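Local coordinates for tyrosine-protein phosphatase YwqE (Bacillus subtilis, PDB 3QY7) that removes phosphate from phosphotyrosine residues of proteins such as YwqD, YwqF and Ssb, as a manganese-dependent, PHP-like phosphatase with a TIM-barrel fold, at residues L149-H152 and L153-G157; P115-A118 and E119-Y123; L209-L212 and E213-G217. All coordinates share one frame; numbering follows the deposited sequence.

How the interactions relate
All three interactions are local helix contacts, and they follow one another along the chain in the order 2, 1, 3. Interaction 2 starts helix 118-127 after strand 104-108, interaction 1 closes helix 148-155 ahead of strand 159-163, and interaction 3 closes helix 205-216. Interactions 1 and 2 lie about 11 Å apart between centres and touch: Leu-153 packs on Glu-119 and Phe-122, and both helices pack on strand 131-135. Interaction 3 stands apart, its centre about 24 Å from interaction 1 and 32 Å from interaction 2. The contacts lie in the outer helical layer of the barrel; the side chains of Leu-150 and Phe-122 are about 14 and 13 Å from a bound iron.

Interaction 1 (L149-H152 and L153-G157); sequences LLYH and LVEKG
Leu-150 and Val-154, one turn apart on helix 148-155, meet on its buried side, where CD1 of Leu-150 lies 3.8 Å from CG2 of Val-154. The leucine CB points away, but with CG trans to the backbone N (chi1 177°) the branch ending in CD1 comes near the valine. The same CG2 of Val-154 also rests 3.4 Å from Leu-150 O, the carbonyl that accepts the Val-154 N-H, so the methyl lies against the backbone as well as the leucine. Leu-153 instead lays CG against Leu-149 O at 3.4 Å and sends CD2 on to Phe-122 of helix 118-127. Leu-150 and Leu-153 both lie on Ile-134 of strand 131-135.

The outer side is looser and polar. CB of Glu-155 sits over one face of the Tyr-151 ring, but Tyr-151 OH comes no nearer than 4.2 Å to Glu-155 CG. The tyrosine turns an edge to the imidazole face, its CD1 3.7 Å above the centre of the His-152 plane, while His-152 CE1 lies in the tyrosine plane. His-152 ND1 and Glu-155 OE2 stay 5.1 Å apart, and the aliphatic start of Lys-156 lies along His-152 O.

Gly-157 ends the helix in a Schellman motif, with positive phi (121°) and two bonds back into the last turn, one of them from Gly-157 N to Val-154 O at 2.9 Å. The chemistry is that of an amphipathic last turn: apolar branches anchor the inner side, backbone bonds hold the end, and any attraction between histidine and glutamate is probably weak and solvent-screened.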
loop_
_atom_site.group_PDB
_atom_site.type_symbol
_atom_site.label_atom_id
_atom_site.label_comp_id
_atom_site.label_asym_id
_atom_site.label_seq_id
_atom_site.Cartn_x
_atom_site.Cartn_y
_atom_site.Cartn_z
ATOM N N LEU A 149 12.051 -5.808 14.141
ATOM C CA LEU A 149 11.046 -4.780 14.417
ATOM C C LEU A 149 9.753 -5.066 13.661
ATOM O O LEU A 149 8.655 -4.914 14.212
ATOM C CB LEU A 149 11.547 -3.394 14.026
ATOM C CG LEU A 149 12.721 -2.847 14.841
ATOM C CD1 LEU A 149 13.262 -1.586 14.191
ATOM C CD2 LEU A 149 12.304 -2.573 16.293
ATOM N N LEU A 150 9.889 -5.454 12.394
ATOM C CA LEU A 150 8.704 -5.786 11.599
ATOM C C LEU A 150 8.077 -7.073 12.088
ATOM O O LEU A 150 6.844 -7.166 12.242
ATOM C CB LEU A 150 9.021 -5.868 10.099
ATOM C CG LEU A 150 7.850 -6.280 9.196
ATOM C CD1 LEU A 150 6.771 -5.217 9.207
ATOM C CD2 LEU A 150 8.377 -6.490 7.786
ATOM N N TYR A 151 8.925 -8.067 12.348
ATOM C CA TYR A 151 8.461 -9.314 12.916
ATOM C C TYR A 151 7.566 -9.038 14.131
ATOM O O TYR A 151 6.474 -9.578 14.221
ATOM C CB TYR A 151 9.633 -10.206 13.321
ATOM C CG TYR A 151 9.232 -11.287 14.279
ATOM C CD1 TYR A 151 9.481 -11.152 15.647
ATOM C CD2 TYR A 151 8.575 -12.431 13.834
ATOM C CE1 TYR A 151 9.102 -12.130 16.541
ATOM C CE2 TYR A 151 8.188 -13.423 14.725
ATOM C CZ TYR A 151 8.460 -13.260 16.081
ATOM O OH TYR A 151 8.095 -14.228 16.981
ATOM N N HIS A 152 8.034 -8.214 15.062
ATOM C CA HIS A 152 7.277 -7.996 16.295
ATOM C C HIS A 152 5.953 -7.289 16.039
ATOM O O HIS A 152 4.926 -7.694 16.588
ATOM C CB HIS A 152 8.107 -7.250 17.344
ATOM C CG HIS A 152 9.135 -8.112 18.011
ATOM N ND1 HIS A 152 8.808 -9.242 18.735
ATOM C CD2 HIS A 152 10.486 -8.022 18.045
ATOM C CE1 HIS A 152 9.913 -9.803 19.190
ATOM N NE2 HIS A 152 10.944 -9.086 18.781
ATOM N N LEU A 153 5.971 -6.261 15.192
ATOM C CA LEU A 153 4.739 -5.516 14.876
ATOM C C LEU A 153 3.705 -6.423 14.212
ATOM O O LEU A 153 2.518 -6.350 14.525
ATOM C CB LEU A 153 5.036 -4.284 14.012
ATOM C CG LEU A 153 5.806 -3.120 14.655
ATOM C CD1 LEU A 153 6.333 -2.164 13.611
ATOM C CD2 LEU A 153 4.948 -2.394 15.697
ATOM N N VAL A 154 4.161 -7.287 13.306
ATOM C CA VAL A 154 3.290 -8.249 12.641
ATOM C C VAL A 154 2.802 -9.348 13.595
ATOM O O VAL A 154 1.630 -9.693 13.601
ATOM C CB VAL A 154 3.957 -8.839 11.370
ATOM C CG1 VAL A 154 3.134 -10.013 10.812
ATOM C CG2 VAL A 154 4.123 -7.745 10.318
ATOM N N GLU A 155 3.709 -9.896 14.403
ATOM C CA GLU A 155 3.315 -10.826 15.459
ATOM C C GLU A 155 2.216 -10.205 16.348
ATOM O O GLU A 155 1.291 -10.900 16.780
ATOM C CB GLU A 155 4.538 -11.215 16.290
ATOM C CG GLU A 155 4.312 -12.345 17.251
ATOM C CD GLU A 155 3.693 -11.875 18.558
ATOM O OE1 GLU A 155 2.950 -12.667 19.178
ATOM O OE2 GLU A 155 3.951 -10.716 18.959
ATOM N N LYS A 156 2.319 -8.903 16.584
ATOM C CA LYS A 156 1.344 -8.180 17.421
ATOM C C LYS A 156 0.067 -7.743 16.692
ATOM O O LYS A 156 -0.802 -7.104 17.297
ATOM C CB LYS A 156 1.997 -6.973 18.103
ATOM C CG LYS A 156 2.999 -7.320 19.235
ATOM C CD LYS A 156 2.309 -8.091 20.350
ATOM C CE LYS A 156 3.021 -7.896 21.683
ATOM N NZ LYS A 156 2.169 -8.420 22.795
ATOM N N GLY A 157 -0.032 -8.058 15.402
ATOM C CA GLY A 157 -1.295 -7.901 14.677
ATOM C C GLY A 157 -1.291 -6.980 13.469
ATOM O O GLY A 157 -2.288 -6.903 12.752
#

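Interaction 2 (P115-A118 and E119-Y123); sequences PRYA and EQLFY
Tyr-117 and Ala-118 offer the carbonyls that open helix 118-127. Leu-121 N reaches Tyr-117 O at 3.0 Å in an almost straight bond (N-H...O 173°), and Phe-122 N reaches Ala-118 O at 2.9 Å. Before them a type I beta turn from Pro-115 to Ala-118, closed by Ala-118 N on Pro-115 O at 3.1 Å, swings the loop into the helix.

Two waters provide the second kind of link. Both donate to Arg-116 O, which lies 4.4 Å from Glu-119 N; one accepts from Glu-119 N and the other from Gln-120 N, the latter at 2.9 Å from the water oxygen. Water therefore joins the turn to two N-H groups of the first helical turn.

Apolar and aromatic contacts are fewer. In Tyr-117, CG sits between the backbone N and the carbonyl carbon, anti to neither (chi1 64°), which brings the ring edge to CB of Leu-121, near the ring plane; CD2 of the tyrosine is 4.5 Å from that CB, a loose touch. On the buried side the Phe-122 ring folds back over the preceding turn because its CG stands beside its own backbone N (chi1 -73°). Its CG lies 3.3 Å from Ala-118 O, and the carbonyl carbon of Ala-118 lies over one face, offset toward the rim. The same carbonyl oxygen thus accepts the Phe-122 N-H and abuts the side chain.

As the start of a barrel helix, the contact follows strand 104-108: Phe-122 packs inward on Pro-132 and Ile-134 of strand 131-135, helix 148-155 flanks the contact, and Pro-115, Tyr-117 and Leu-121 rest on Ile-83.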
loop_
_atom_site.group_PDB
_atom_site.type_symbol
_atom_site.label_atom_id
_atom_site.label_comp_id
_atom_site.label_asym_id
_atom_site.label_seq_id
_atom_site.Cartn_x
_atom_site.Cartn_y
_atom_site.Cartn_z
ATOM N N PRO A 115 8.988 4.852 14.544
ATOM C CA PRO A 115 8.686 5.614 15.760
ATOM C C PRO A 115 8.392 4.687 16.939
ATOM O O PRO A 115 7.760 3.633 16.774
ATOM C CB PRO A 115 7.447 6.418 15.365
ATOM C CG PRO A 115 7.611 6.617 13.890
ATOM C CD PRO A 115 8.158 5.299 13.406
ATOM N N ARG A 116 8.866 5.071 18.126
ATOM C CA ARG A 116 8.769 4.214 19.300
ATOM C C ARG A 116 7.322 3.929 19.704
ATOM O O ARG A 116 7.039 2.870 20.246
ATOM C CB ARG A 116 9.537 4.830 20.474
ATOM C CG ARG A 116 11.023 5.044 20.216
ATOM C CD ARG A 116 11.881 3.887 20.726
ATOM N NE ARG A 116 12.043 3.908 22.182
ATOM C CZ ARG A 116 12.928 4.656 22.841
ATOM N NH1 ARG A 116 13.752 5.471 22.184
ATOM N NH2 ARG A 116 12.988 4.598 24.168
ATOM N N TYR A 117 6.413 4.856 19.411
ATOM C CA TYR A 117 5.010 4.699 19.801
ATOM C C TYR A 117 4.188 3.850 18.818
ATOM O O TYR A 117 3.006 3.617 19.045
ATOM C CB TYR A 117 4.348 6.066 19.992
ATOM C CG TYR A 117 4.274 6.881 18.723
ATOM C CD1 TYR A 117 5.303 7.740 18.366
ATOM C CD2 TYR A 117 3.168 6.775 17.871
ATOM C CE1 TYR A 117 5.244 8.483 17.206
ATOM C CE2 TYR A 117 3.098 7.517 16.698
ATOM C CZ TYR A 117 4.138 8.363 16.371
ATOM O OH TYR A 117 4.094 9.099 15.219
ATOM N N ALA A 118 4.810 3.395 17.731
ATOM C CA ALA A 118 4.111 2.616 16.708
ATOM C C ALA A 118 3.328 1.424 17.273
ATOM O O ALA A 118 2.153 1.246 16.944
ATOM C CB ALA A 118 5.104 2.147 15.621
ATOM N N GLU A 119 3.964 0.621 18.127
ATOM C CA GLU A 119 3.328 -0.573 18.686
ATOM C C GLU A 119 2.068 -0.236 19.486
ATOM O O GLU A 119 1.056 -0.931 19.369
ATOM C CB GLU A 119 4.298 -1.377 19.566
ATOM C CG GLU A 119 3.746 -2.760 19.935
ATOM C CD GLU A 119 4.656 -3.583 20.839
ATOM O OE1 GLU A 119 5.898 -3.438 20.764
ATOM O OE2 GLU A 119 4.114 -4.407 21.610
ATOM N N GLN A 120 2.163 0.821 20.295
ATOM C CA GLN A 120 1.048 1.296 21.118
ATOM C C GLN A 120 -0.112 1.747 20.231
ATOM O O GLN A 120 -1.263 1.344 20.449
ATOM C CB GLN A 120 1.502 2.431 22.063
ATOM C CG GLN A 120 0.477 2.824 23.148
ATOM C CD GLN A 120 0.006 1.642 23.991
ATOM O OE1 GLN A 120 0.805 0.930 24.607
ATOM N NE2 GLN A 120 -1.297 1.425 24.011
ATOM N N LEU A 121 0.201 2.548 19.213
ATOM C CA LEU A 121 -0.809 3.002 18.245
ATOM C C LEU A 121 -1.526 1.842 17.578
ATOM O O LEU A 121 -2.756 1.844 17.464
ATOM C CB LEU A 121 -0.189 3.910 17.179
ATOM C CG LEU A 121 -1.107 4.350 16.020
ATOM C CD1 LEU A 121 -2.291 5.157 16.510
ATOM C CD2 LEU A 121 -0.308 5.135 15.026
ATOM N N PHE A 122 -0.749 0.861 17.126
ATOM C CA PHE A 122 -1.291 -0.285 16.414
ATOM C C PHE A 122 -2.173 -1.138 17.331
ATOM O O PHE A 122 -3.179 -1.722 16.893
ATOM C CB PHE A 122 -0.143 -1.102 15.799
ATOM C CG PHE A 122 0.519 -0.440 14.595
ATOM C CD1 PHE A 122 0.222 0.875 14.227
ATOM C CD2 PHE A 122 1.459 -1.141 13.850
ATOM C CE1 PHE A 122 0.825 1.482 13.124
ATOM C CE2 PHE A 122 2.083 -0.536 12.746
ATOM C CZ PHE A 122 1.765 0.765 12.386
ATOM N N TYR A 123 -1.781 -1.214 18.606
ATOM C CA TYR A 123 -2.566 -1.930 19.610
ATOM C C TYR A 123 -3.917 -1.249 19.815
ATOM O O TYR A 123 -4.973 -1.906 19.826
ATOM C CB TYR A 123 -1.808 -1.999 20.937
ATOM C CG TYR A 123 -2.613 -2.652 22.034
ATOM C CD1 TYR A 123 -2.686 -4.040 22.142
ATOM C CD2 TYR A 123 -3.322 -1.882 22.944
ATOM C CE1 TYR A 123 -3.439 -4.646 23.145
ATOM C CE2 TYR A 123 -4.075 -2.471 23.941
ATOM C CZ TYR A 123 -4.131 -3.849 24.037
ATOM O OH TYR A 123 -4.886 -4.426 25.040
HETATM O O HOH W 1 6.938 0.840 18.237
HETATM O O HOH W 2 4.692 1.517 21.444
#

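Interaction 3 (L209-L212 and E213-G217); sequences LYVL and EKEFG
Lys-214 lies across the ring of Tyr-210 one turn earlier in helix 205-216, a CH-pi contact between i and i+4 residues on an outer helix of the TIM-barrel fold. The lysine CB starts near the backbone, 3.5 Å from Tyr-210 O, the carbonyl that also accepts the Lys-214 N-H. CG follows close to the same oxygen and lies 3.7 Å from CE1 of the ring. CD lies over the ring face, 3.5 Å from CZ and little farther from the hydroxyl oxygen. A bend at chi3 (-66°) then turns CE back over the face, 3.8 Å from the ring centroid and 25° off its normal. At the tip, NZ ends beyond the rim, 3.8 Å from Tyr-210 CE2. CG, CD and CE each come closer to a ring atom than NZ does, so the methylenes, more than the ammonium group, make the contact.

Around the helix, CD2 of Leu-212 meets CE2 of Phe-216 at 3.8 Å. Leu-212 also packs on Leu-220 and Pro-221 of helix 219-232, whereas Phe-216 packs on Leu-180 and Val-183 of helix 173-184. Gly-217 leaves the helix with positive phi (87°), its N still bonded to Glu-213 O. Nearby, a water donates to Val-211 O and, at 2.7 Å, to OE2 of Glu-215.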
loop_
_atom_site.group_PDB
_atom_site.type_symbol
_atom_site.label_atom_id
_atom_site.label_comp_id
_atom_site.label_asym_id
_atom_site.label_seq_id
_atom_site.Cartn_x
_atom_site.Cartn_y
_atom_site.Cartn_z
ATOM N N LEU A 209 4.836 -10.590 -9.539
ATOM C CA LEU A 209 4.135 -11.862 -9.343
ATOM C C LEU A 209 4.969 -13.008 -9.890
ATOM O O LEU A 209 5.056 -14.063 -9.274
ATOM C CB LEU A 209 2.752 -11.852 -9.997
ATOM C CG LEU A 209 1.802 -10.884 -9.290
ATOM C CD1 LEU A 209 0.579 -10.639 -10.159
ATOM C CD2 LEU A 209 1.382 -11.426 -7.943
ATOM N N TYR A 210 5.616 -12.788 -11.028
ATOM C CA TYR A 210 6.463 -13.836 -11.604
ATOM C C TYR A 210 7.647 -14.154 -10.674
ATOM O O TYR A 210 7.990 -15.316 -10.471
ATOM C CB TYR A 210 6.942 -13.451 -13.004
ATOM C CG TYR A 210 7.726 -14.539 -13.709
ATOM C CD1 TYR A 210 7.256 -15.848 -13.759
ATOM C CD2 TYR A 210 8.938 -14.247 -14.336
ATOM C CE1 TYR A 210 7.980 -16.851 -14.426
ATOM C CE2 TYR A 210 9.668 -15.238 -15.000
ATOM C CZ TYR A 210 9.188 -16.537 -15.028
ATOM O OH TYR A 210 9.916 -17.518 -15.681
ATOM N N VAL A 211 8.258 -13.120 -10.109
ATOM C CA VAL A 211 9.329 -13.311 -9.138
ATOM C C VAL A 211 8.829 -14.153 -7.960
ATOM O O VAL A 211 9.482 -15.121 -7.555
ATOM C CB VAL A 211 9.904 -11.952 -8.668
ATOM C CG1 VAL A 211 10.707 -12.104 -7.376
ATOM C CG2 VAL A 211 10.753 -11.331 -9.773
ATOM N N LEU A 212 7.651 -13.811 -7.437
ATOM C CA LEU A 212 7.043 -14.581 -6.352
ATOM C C LEU A 212 6.743 -16.031 -6.713
ATOM O O LEU A 212 6.971 -16.932 -5.900
ATOM C CB LEU A 212 5.761 -13.898 -5.851
ATOM C CG LEU A 212 5.987 -12.582 -5.113
ATOM C CD1 LEU A 212 4.635 -11.915 -4.857
ATOM C CD2 LEU A 212 6.755 -12.811 -3.811
ATOM N N GLU A 213 6.232 -16.252 -7.923
ATOM C CA GLU A 213 5.893 -17.596 -8.388
ATOM C C GLU A 213 7.163 -18.431 -8.525
ATOM O O GLU A 213 7.193 -19.599 -8.121
ATOM C CB GLU A 213 5.135 -17.522 -9.715
ATOM C CG GLU A 213 4.410 -18.815 -10.122
ATOM C CD GLU A 213 5.270 -19.773 -10.940
ATOM O OE1 GLU A 213 4.782 -20.882 -11.261
ATOM O OE2 GLU A 213 6.432 -19.436 -11.271
ATOM N N LYS A 214 8.219 -17.836 -9.074
ATOM C CA LYS A 214 9.490 -18.558 -9.225
ATOM C C LYS A 214 10.121 -18.913 -7.882
ATOM O O LYS A 214 10.684 -20.003 -7.729
ATOM C CB LYS A 214 10.486 -17.760 -10.070
ATOM C CG LYS A 214 10.183 -17.759 -11.565
ATOM C CD LYS A 214 11.325 -17.141 -12.375
ATOM C CE LYS A 214 11.497 -15.659 -12.088
ATOM N NZ LYS A 214 12.690 -15.063 -12.775
ATOM N N GLU A 215 10.030 -17.998 -6.914
ATOM C CA GLU A 215 10.686 -18.160 -5.604
ATOM C C GLU A 215 9.942 -19.042 -4.610
ATOM O O GLU A 215 10.581 -19.753 -3.805
ATOM C CB GLU A 215 10.961 -16.797 -4.956
ATOM C CG GLU A 215 12.051 -15.982 -5.641
ATOM C CD GLU A 215 13.335 -16.774 -5.872
ATOM O OE1 GLU A 215 13.854 -17.363 -4.898
ATOM O OE2 GLU A 215 13.812 -16.816 -7.031
ATOM N N PHE A 216 8.611 -19.004 -4.660
ATOM C CA PHE A 216 7.791 -19.618 -3.612
ATOM C C PHE A 216 6.731 -20.583 -4.116
ATOM O O PHE A 216 6.065 -21.247 -3.306
ATOM C CB PHE A 216 7.106 -18.536 -2.764
ATOM C CG PHE A 216 8.050 -17.564 -2.140
ATOM C CD1 PHE A 216 8.878 -17.943 -1.087
ATOM C CD2 PHE A 216 8.108 -16.256 -2.599
ATOM C CE1 PHE A 216 9.757 -17.022 -0.504
ATOM C CE2 PHE A 216 8.973 -15.331 -2.038
ATOM C CZ PHE A 216 9.806 -15.717 -0.978
ATOM N N GLY A 217 6.565 -20.673 -5.431
ATOM C CA GLY A 217 5.481 -21.462 -6.003
ATOM C C GLY A 217 4.207 -20.651 -6.133
ATOM O O GLY A 217 4.130 -19.516 -5.661
HETATM O O HOH W 3 12.403 -15.123 -8.542
#